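Local coordinates for pentatricopeptide repeat-containing protein 10, chloroplastic (Zea mays, PDB 4M59) that binds specific single-stranded RNA elements in two chloroplast intergenic regions and shields the transcripts from exonucleases, stabilising plastid mRNA, at residues Ala185-Arg189 with Asp190-Asp194; Asp149-Gly152 with Arg153-Arg156; Pro420-Thr423 with Thr424-Leu428. The protein carries 4 engineered substitutions. One frame throughout, in Å; residues are numbered along the deposited sequence.

Interaction 1 (Ala185-Arg189 with Asp190-Asp194). Engineered in segment 185-189: Ser188 (natural residue Cys).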
ATOM      1  N   ALA A 185      12.434 -10.166 -26.659  1.00 54.67           N
ATOM      2  CA  ALA A 185      12.232 -10.199 -25.224  1.00 53.94           C
ATOM      3  C   ALA A 185      13.061 -11.288 -24.570  1.00 54.40           C
ATOM      4  O   ALA A 185      13.464 -11.166 -23.428  1.00 55.78           O
ATOM      5  CB  ALA A 185      10.800 -10.389 -24.912  1.00 55.80           C
ATOM      6  N   ALA A 186      13.317 -12.356 -25.303  1.00 62.59           N
ATOM      7  CA  ALA A 186      14.167 -13.416 -24.812  1.00 63.94           C
ATOM      8  C   ALA A 186      15.570 -12.896 -24.651  1.00 66.49           C
ATOM      9  O   ALA A 186      16.227 -13.169 -23.665  1.00 69.93           O
ATOM     10  CB  ALA A 186      14.156 -14.556 -25.762  1.00 58.69           C
ATOM     11  N   CYS A 187      16.022 -12.140 -25.640  1.00 72.73           N
ATOM     12  CA  CYS A 187      17.353 -11.572 -25.614  1.00 74.67           C
ATOM     13  C   CYS A 187      17.451 -10.534 -24.525  1.00 76.64           C
ATOM     14  O   CYS A 187      18.526 -10.244 -24.030  1.00 79.62           O
ATOM     15  CB  CYS A 187      17.683 -10.940 -26.955  1.00 76.02           C
ATOM     16  SG  CYS A 187      17.679 -12.071 -28.320  1.00 74.84           S
ATOM     17  N   SER A 188      16.303  -9.990 -24.139  1.00 71.69           N
ATOM     18  CA  SER A 188      16.244  -9.011 -23.065  1.00 72.99           C
ATOM     19  C   SER A 188      16.396  -9.680 -21.704  1.00 76.14           C
ATOM     20  O   SER A 188      16.829  -9.050 -20.740  1.00 78.66           O
ATOM     21  CB  SER A 188      14.928  -8.230 -23.122  1.00 71.12           C
ATOM     22  OG  SER A 188      14.701  -7.526 -21.913  1.00 71.72           O
ATOM     23  N   ARG A 189      16.040 -10.960 -21.625  1.00 75.15           N
ATOM     24  CA  ARG A 189      16.124 -11.678 -20.371  1.00 78.80           C
ATOM     25  C   ARG A 189      17.443 -12.384 -20.147  1.00 84.78           C
ATOM     26  O   ARG A 189      17.539 -13.247 -19.286  1.00 88.44           O
ATOM     27  CB  ARG A 189      15.004 -12.699 -20.287  1.00 74.42           C
ATOM     28  CG  ARG A 189      13.633 -12.113 -20.427  1.00 69.29           C
ATOM     29  CD  ARG A 189      12.571 -13.156 -20.175  1.00 67.21           C
ATOM     30  NE  ARG A 189      11.238 -12.605 -20.382  1.00 63.24           N
ATOM     31  CZ  ARG A 189      10.514 -12.814 -21.470  1.00 61.11           C
ATOM     32  NH1 ARG A 189      10.986 -13.565 -22.443  1.00 61.39           N
ATOM     33  NH2 ARG A 189       9.324 -12.267 -21.579  1.00 59.27           N
ATOM     34  N   ASP A 190      18.464 -12.035 -20.914  1.00106.47           N
ATOM     35  CA  ASP A 190      19.763 -12.658 -20.738  1.00111.49           C
ATOM     36  C   ASP A 190      20.883 -11.651 -20.865  1.00112.36           C
ATOM     37  O   ASP A 190      21.978 -11.870 -20.362  1.00115.60           O
ATOM     38  CB  ASP A 190      19.963 -13.790 -21.734  1.00113.65           C
ATOM     39  CG  ASP A 190      21.167 -14.643 -21.403  1.00117.83           C
ATOM     40  OD1 ASP A 190      22.288 -14.273 -21.799  1.00117.69           O
ATOM     41  OD2 ASP A 190      20.999 -15.682 -20.746  1.00120.28           O
ATOM     42  N   GLY A 191      20.600 -10.542 -21.531  1.00 78.28           N
ATOM     43  CA  GLY A 191      21.588  -9.511 -21.753  1.00 78.74           C
ATOM     44  C   GLY A 191      22.185  -9.637 -23.134  1.00 75.63           C
ATOM     45  O   GLY A 191      23.308  -9.231 -23.377  1.00 76.68           O
ATOM     46  N   LEU A 192      21.423 -10.220 -24.041  1.00 70.36           N
ATOM     47  CA  LEU A 192      21.874 -10.427 -25.384  1.00 67.17           C
ATOM     48  C   LEU A 192      21.567  -9.264 -26.225  1.00 64.55           C
ATOM     49  O   LEU A 192      20.797  -9.351 -27.128  1.00 62.04           O
ATOM     50  CB  LEU A 192      21.159 -11.587 -25.963  1.00 64.41           C
ATOM     51  CG  LEU A 192      21.349 -12.874 -25.205  1.00 67.05           C
ATOM     52  CD1 LEU A 192      20.469 -13.894 -25.789  1.00 64.08           C
ATOM     53  CD2 LEU A 192      22.739 -13.294 -25.361  1.00 68.80           C
ATOM     54  N   VAL A 193      22.208  -8.165 -25.935  1.00 69.56           N
ATOM     55  CA  VAL A 193      21.912  -6.908 -26.584  1.00 67.87           C
ATOM     56  C   VAL A 193      22.214  -6.923 -28.060  1.00 66.46           C
ATOM     57  O   VAL A 193      21.402  -6.511 -28.863  1.00 65.46           O
ATOM     58  CB  VAL A 193      22.719  -5.799 -25.959  1.00 65.99           C
ATOM     59  CG1 VAL A 193      22.233  -4.487 -26.470  1.00 64.37           C
ATOM     60  CG2 VAL A 193      22.595  -5.849 -24.471  1.00 69.02           C
ATOM     61  N   ASP A 194      23.417  -7.367 -28.404  1.00 78.44           N
ATOM     62  CA  ASP A 194      23.894  -7.311 -29.782  1.00 78.10           C
ATOM     63  C   ASP A 194      23.062  -8.163 -30.734  1.00 77.41           C
ATOM     64  O   ASP A 194      22.846  -7.790 -31.885  1.00 78.31           O
ATOM     65  CB  ASP A 194      25.360  -7.737 -29.854  1.00 86.62           C
ATOM     66  CG  ASP A 194      26.252  -6.907 -28.951  1.00 88.31           C
ATOM     67  OD1 ASP A 194      25.974  -5.703 -28.783  1.00 88.35           O
ATOM     68  OD2 ASP A 194      27.229  -7.466 -28.411  1.00 90.01           O
TER
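The turn between helix 177-188 and helix 193-204, the two helices of one predicted pentatricopeptide repeat, is closed by Cys187 and Leu192. The carbonyl oxygen Cys187 O accepts two backbone N-H groups. Leu192 N lies 2.9 Å from Cys187 O, in the carbonyl plane. Gly191 N is farther from Cys187 O, at 3.3 Å, and tilted 31° from that plane. Two bonds thus grip one carbonyl at the end of the first helix. The side chains of the same pair pack beside them, with Cys187 CB 3.7 Å from Leu192 CB. Leu192 CG stands beside its own backbone N (chi1 -59°), on the Cys187 side. Leu192 CD1 is 3.9 Å from Cys187 CA. Trp158 of helix 158-170 touches both side chains. Gly191 takes a positive phi of 99°, a backbone shape that suits glycine. Arg189 directs its CB away from 190-194, and its extended chain carries NH2 to an RNA phosphate. Leu192 is the N-cap residue of helix 193-204 and the centre of an inverse gamma turn. The arrangement is typical of the tight turn inside a helix-turn-helix pentatricopeptide repeat.

Interaction 2 (Asp149-Gly152 with Arg153-Arg156)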
ATOM      1  N   ASP A 149       8.791 -18.732 -26.587  1.00 57.64           N
ATOM      2  CA  ASP A 149       8.549 -18.070 -25.335  1.00 58.12           C
ATOM      3  C   ASP A 149       9.060 -18.925 -24.199  1.00 59.10           C
ATOM      4  O   ASP A 149       9.419 -18.414 -23.167  1.00 60.79           O
ATOM      5  CB  ASP A 149       7.057 -17.835 -25.178  1.00 61.15           C
ATOM      6  CG  ASP A 149       6.742 -16.790 -24.161  1.00 61.78           C
ATOM      7  OD1 ASP A 149       7.635 -16.003 -23.819  1.00 62.72           O
ATOM      8  OD2 ASP A 149       5.599 -16.748 -23.688  1.00 61.50           O
ATOM      9  N   VAL A 150       9.098 -20.229 -24.399  1.00 43.50           N
ATOM     10  CA  VAL A 150       9.615 -21.130 -23.387  1.00 46.60           C
ATOM     11  C   VAL A 150      11.130 -21.087 -23.356  1.00 50.66           C
ATOM     12  O   VAL A 150      11.737 -21.104 -22.307  1.00 55.43           O
ATOM     13  CB  VAL A 150       9.127 -22.559 -23.622  1.00 43.98           C
ATOM     14  CG1 VAL A 150       9.815 -23.506 -22.703  1.00 49.42           C
ATOM     15  CG2 VAL A 150       7.661 -22.638 -23.396  1.00 41.18           C
ATOM     16  N   TYR A 151      11.735 -21.022 -24.537  1.00 57.70           N
ATOM     17  CA  TYR A 151      13.181 -20.925 -24.644  1.00 60.89           C
ATOM     18  C   TYR A 151      13.656 -19.629 -24.001  1.00 62.84           C
ATOM     19  O   TYR A 151      14.736 -19.577 -23.416  1.00 67.71           O
ATOM     20  CB  TYR A 151      13.607 -20.946 -26.114  1.00 55.72           C
ATOM     21  CG  TYR A 151      13.727 -22.328 -26.713  1.00 55.37           C
ATOM     22  CD1 TYR A 151      14.202 -23.392 -25.965  1.00 59.06           C
ATOM     23  CD2 TYR A 151      13.367 -22.559 -28.032  1.00 52.29           C
ATOM     24  CE1 TYR A 151      14.311 -24.654 -26.516  1.00 58.61           C
ATOM     25  CE2 TYR A 151      13.474 -23.818 -28.587  1.00 52.07           C
ATOM     26  CZ  TYR A 151      13.947 -24.862 -27.829  1.00 54.86           C
ATOM     27  OH  TYR A 151      14.056 -26.117 -28.380  1.00 54.64           O
ATOM     28  N   GLY A 152      12.840 -18.590 -24.117  1.00 48.33           N
ATOM     29  CA  GLY A 152      13.215 -17.273 -23.660  1.00 49.58           C
ATOM     30  C   GLY A 152      13.120 -17.037 -22.177  1.00 52.69           C
ATOM     31  O   GLY A 152      13.565 -16.021 -21.683  1.00 54.35           O
ATOM     32  N   ARG A 153      12.504 -17.976 -21.466  1.00 57.69           N
ATOM     33  CA  ARG A 153      12.289 -17.819 -20.033  1.00 59.79           C
ATOM     34  C   ARG A 153      13.130 -18.801 -19.229  1.00 66.69           C
ATOM     35  O   ARG A 153      13.080 -18.821 -18.003  1.00 68.26           O
ATOM     36  CB  ARG A 153      10.808 -18.000 -19.691  1.00 60.58           C
ATOM     37  CG  ARG A 153       9.859 -17.377 -20.702  1.00 55.84           C
ATOM     38  CD  ARG A 153       8.518 -17.051 -20.068  1.00 52.94           C
ATOM     39  NE  ARG A 153       7.656 -16.296 -20.975  1.00 50.78           N
ATOM     40  CZ  ARG A 153       7.162 -15.093 -20.707  1.00 50.31           C
ATOM     41  NH1 ARG A 153       7.446 -14.501 -19.558  1.00 50.77           N
ATOM     42  NH2 ARG A 153       6.387 -14.483 -21.592  1.00 50.03           N
ATOM     43  N   MET A 154      13.912 -19.614 -19.934  1.00 62.91           N
ATOM     44  CA  MET A 154      14.755 -20.592 -19.290  1.00 71.53           C
ATOM     45  C   MET A 154      16.129 -20.018 -19.081  1.00 75.32           C
ATOM     46  O   MET A 154      16.721 -20.176 -18.023  1.00 78.58           O
ATOM     47  CB  MET A 154      14.861 -21.844 -20.150  1.00 72.58           C
ATOM     48  CG  MET A 154      13.560 -22.558 -20.343  1.00 68.92           C
ATOM     49  SD  MET A 154      13.576 -23.746 -21.677  1.00 65.32           S
ATOM     50  CE  MET A 154      14.534 -25.032 -20.931  1.00 69.50           C
ATOM     51  N   GLY A 155      16.631 -19.347 -20.099  1.00 68.81           N
ATOM     52  CA  GLY A 155      17.968 -18.809 -20.043  1.00 70.92           C
ATOM     53  C   GLY A 155      18.916 -19.672 -20.840  1.00 69.18           C
ATOM     54  O   GLY A 155      18.666 -20.849 -21.031  1.00 67.96           O
ATOM     55  N   ARG A 156      20.001 -19.071 -21.299  1.00 99.44           N
ATOM     56  CA  ARG A 156      20.996 -19.766 -22.090  1.00 96.84           C
ATOM     57  C   ARG A 156      20.375 -20.559 -23.219  1.00 91.33           C
ATOM     58  O   ARG A 156      20.725 -21.708 -23.430  1.00 90.44           O
ATOM     59  CB  ARG A 156      21.812 -20.696 -21.206  1.00128.93           C
ATOM     60  CG  ARG A 156      22.741 -19.981 -20.259  1.00132.74           C
ATOM     61  CD  ARG A 156      23.570 -20.962 -19.458  1.00134.89           C
ATOM     62  NE  ARG A 156      24.518 -20.276 -18.589  1.00137.01           N
ATOM     63  CZ  ARG A 156      24.192 -19.710 -17.436  1.00138.63           C
ATOM     64  NH1 ARG A 156      22.944 -19.735 -17.002  1.00138.91           N
ATOM     65  NH2 ARG A 156      25.120 -19.111 -16.717  1.00139.50           N
TER
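Asp149 and Arg153 form a salt bridge at the end of helix 141-151, four residues apart. The guanidinium comes side-on and uses two nitrogens. Arg153 NE lies 2.9 Å from Asp149 OD1, which it meets from above the carboxylate plane. Arg153 NH2 lies 3.2 Å from Asp149 OD2, on the syn lone pair and nearly in the guanidinium plane. A weak third bond joins Arg153 NH2 to Asp149 OD1. The two flat groups are 70° apart, so this is not a coplanar pair. With Asp149 CG anti to its N (chi1 -161°) and the arginine chain extended from CG to NE, carboxylate and guanidinium are brought together.

Beside the ion pair, Met154 packs on the preceding turn. Its SD is 3.9 Å from Val150 CG1 and 4.3 Å from Tyr151 CD1. A weak backbone bond, from Arg153 N to Val150 O, ties the loop to the helix.

Tyr122 of helix 122-132 touches Val150, Arg153 and Met154. Arg153 NH2 also makes a salt bridge with an RNA phosphate, and Asp149 packs on a sugar. Arg189 NH2 lies close to Arg153 NH1, and Arg365 of the second subunit makes a long, weak ion pair with Asp149 OD2. Carboxylate and phosphate together fix the orientation of the Arg153 guanidinium, and probably help balance the nearby charge of Arg189.

Interaction 3 (Pro420-Thr423 with Thr424-Leu428)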
ATOM      1  N   PRO A 420     -24.658  16.780   9.517  1.00 82.78           N
ATOM      2  CA  PRO A 420     -23.553  15.866   9.724  1.00 80.78           C
ATOM      3  C   PRO A 420     -23.960  14.459   9.384  1.00 79.35           C
ATOM      4  O   PRO A 420     -25.111  14.113   9.573  1.00 80.10           O
ATOM      5  CB  PRO A 420     -23.322  15.978  11.220  1.00 79.44           C
ATOM      6  CG  PRO A 420     -23.729  17.316  11.548  1.00 81.44           C
ATOM      7  CD  PRO A 420     -24.894  17.618  10.697  1.00 82.42           C
ATOM      8  N   CYS A 421     -22.997  13.662   8.974  0.89100.31           N
ATOM      9  CA  CYS A 421     -23.199  12.265   8.740  0.89 99.14           C
ATOM     10  C   CYS A 421     -22.277  11.555   9.684  0.89 98.39           C
ATOM     11  O   CYS A 421     -21.708  12.172  10.544  0.89 98.87           O
ATOM     12  CB  CYS A 421     -22.842  11.940   7.316  0.89106.05           C
ATOM     13  SG  CYS A 421     -21.224  11.297   7.160  0.89104.00           S
ATOM     14  N   ILE A 422     -22.130  10.261   9.545  1.00 91.25           N
ATOM     15  CA  ILE A 422     -21.264   9.510  10.426  1.00 91.05           C
ATOM     16  C   ILE A 422     -19.813   9.836  10.154  1.00 89.87           C
ATOM     17  O   ILE A 422     -19.010   9.915  11.074  1.00 90.18           O
ATOM     18  CB  ILE A 422     -21.524   8.016  10.272  1.00 83.41           C
ATOM     19  CG1 ILE A 422     -22.935   7.703  10.769  1.00 84.67           C
ATOM     20  CG2 ILE A 422     -20.468   7.215  11.004  1.00 83.56           C
ATOM     21  CD1 ILE A 422     -23.422   6.336  10.446  1.00 84.70           C
ATOM     22  N   THR A 423     -19.477  10.042   8.894  1.00 74.55           N
ATOM     23  CA  THR A 423     -18.124  10.426   8.541  1.00 73.34           C
ATOM     24  C   THR A 423     -17.753  11.719   9.250  1.00 73.89           C
ATOM     25  O   THR A 423     -16.649  11.877   9.763  1.00 73.50           O
ATOM     26  CB  THR A 423     -17.974  10.584   7.023  1.00 82.26           C
ATOM     27  OG1 THR A 423     -16.832  11.394   6.739  1.00 81.35           O
ATOM     28  CG2 THR A 423     -19.194  11.230   6.438  1.00 83.16           C
ATOM     29  N   THR A 424     -18.712  12.626   9.296  1.00 72.22           N
ATOM     30  CA  THR A 424     -18.573  13.900   9.960  1.00 73.42           C
ATOM     31  C   THR A 424     -18.273  13.744  11.438  1.00 74.17           C
ATOM     32  O   THR A 424     -17.552  14.544  12.008  1.00 74.51           O
ATOM     33  CB  THR A 424     -19.853  14.695   9.819  1.00 71.37           C
ATOM     34  OG1 THR A 424     -20.242  14.716   8.446  1.00 71.03           O
ATOM     35  CG2 THR A 424     -19.651  16.094  10.300  1.00 73.03           C
ATOM     36  N   TYR A 425     -18.787  12.676  12.041  1.00 82.01           N
ATOM     37  CA  TYR A 425     -18.559  12.471  13.446  1.00 83.08           C
ATOM     38  C   TYR A 425     -17.352  11.643  13.644  1.00 82.37           C
ATOM     39  O   TYR A 425     -16.762  11.645  14.687  1.00 83.29           O
ATOM     40  CB  TYR A 425     -19.739  11.785  14.087  1.00 79.07           C
ATOM     41  CG  TYR A 425     -20.943  12.637  14.157  1.00 80.27           C
ATOM     42  CD1 TYR A 425     -21.069  13.599  15.095  1.00 81.63           C
ATOM     43  CD2 TYR A 425     -21.947  12.472  13.295  1.00 80.23           C
ATOM     44  CE1 TYR A 425     -22.155  14.370  15.146  1.00 82.91           C
ATOM     45  CE2 TYR A 425     -23.020  13.238  13.334  1.00 81.56           C
ATOM     46  CZ  TYR A 425     -23.126  14.186  14.258  1.00 82.93           C
ATOM     47  OH  TYR A 425     -24.238  14.954  14.284  1.00 84.36           O
ATOM     48  N   ASN A 426     -16.970  10.975  12.589  1.00 64.97           N
ATOM     49  CA  ASN A 426     -15.822  10.138  12.660  1.00 64.72           C
ATOM     50  C   ASN A 426     -14.546  10.924  12.534  1.00 63.89           C
ATOM     51  O   ASN A 426     -13.556  10.631  13.181  1.00 64.64           O
ATOM     52  CB  ASN A 426     -15.915   9.124  11.550  1.00 68.80           C
ATOM     53  CG  ASN A 426     -16.391   7.795  12.017  1.00 70.10           C
ATOM     54  OD1 ASN A 426     -16.384   7.494  13.196  1.00 71.71           O
ATOM     55  ND2 ASN A 426     -16.786   6.970  11.082  1.00 69.52           N
ATOM     56  N   ALA A 427     -14.572  11.915  11.663  1.00 85.23           N
ATOM     57  CA  ALA A 427     -13.452  12.803  11.493  1.00 84.28           C
ATOM     58  C   ALA A 427     -13.127  13.387  12.845  1.00 85.63           C
ATOM     59  O   ALA A 427     -12.005  13.308  13.322  1.00 85.74           O
ATOM     60  CB  ALA A 427     -13.806  13.892  10.532  1.00 92.86           C
ATOM     61  N   LEU A 428     -14.146  13.945  13.472  1.00 72.28           N
ATOM     62  CA  LEU A 428     -13.998  14.559  14.763  1.00 73.83           C
ATOM     63  C   LEU A 428     -13.426  13.616  15.799  1.00 75.04           C
ATOM     64  O   LEU A 428     -12.570  13.996  16.575  1.00 75.80           O
ATOM     65  CB  LEU A 428     -15.343  15.088  15.230  1.00 80.99           C
ATOM     66  CG  LEU A 428     -15.982  16.158  14.364  1.00 81.14           C
ATOM     67  CD1 LEU A 428     -17.306  16.542  14.938  1.00 83.18           C
ATOM     68  CD2 LEU A 428     -15.094  17.339  14.325  1.00 81.01           C
TER
HETATM   69  O   HOH W   1     -26.072  15.170  12.470  1.00 70.77           O
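The ring of Tyr425 lies against Pro420 and the backbone of Cys421 and Ile422. At its edge, in the ring plane, a water meets the hydroxyl, 2.6 Å from Tyr425 OH. The same water donates to Pro420 O and so bridges the ring end to the backbone before the helix. Ile422 CA also sits at the ring edge. Pro420 CB and Cys421 O approach the ring obliquely, with Pro420 CB 3.5 Å from Tyr425 CE2. Tyr425 CG stands beside its backbone N (chi1 -69°), which swings the ring back toward the proline. Tyr410 of helix 403-413 touches both Pro420 and Tyr425.

Residues 421-428 open a predicted pentatricopeptide repeat, one of a superhelical stack, whose first helix is 422-435. At the helix start, Cys421 N donates to Thr424 OG1 over 3.0 Å, almost straight at 176°. The threonine places OG1 beside its own backbone N (chi1 -50°), and CG2 is left to pack on Pro420 CB. Thr424 OG1 is also hydrogen-bonded to Asn391 OD1, a residue of helix 387-400.

Farther along, Ala427 N lies 2.8 Å from Thr423 O in a regular helical bond. Ile422 and Asn426 run side by side, pointing the same way, with Ile422 CG2 3.7 Å from Asn426 ND2.

In the fold
Interactions 1 and 2 touch, with centres about 10 Å apart. Interaction 3 is remote, its centre about 56 Å from either, on the opposite side of the chain's centre. All three mix buried and partly exposed residues, but interaction 1 also has exposed ones in its turn. The first two span the C-terminal ends of helices in neighbouring predicted repeats. Helix 158-170 packs against both, and both reach the RNA, where Arg189 and Arg153 each meet phosphate. Interaction 3 begins a helix instead, packed on helices 387-400 and 403-413. Backbone bonds to one carbonyl dominate 185-194 and an ion pair 149-156, while 420-428 combines helix backbone bonds with a hydroxyl, a water and a ring.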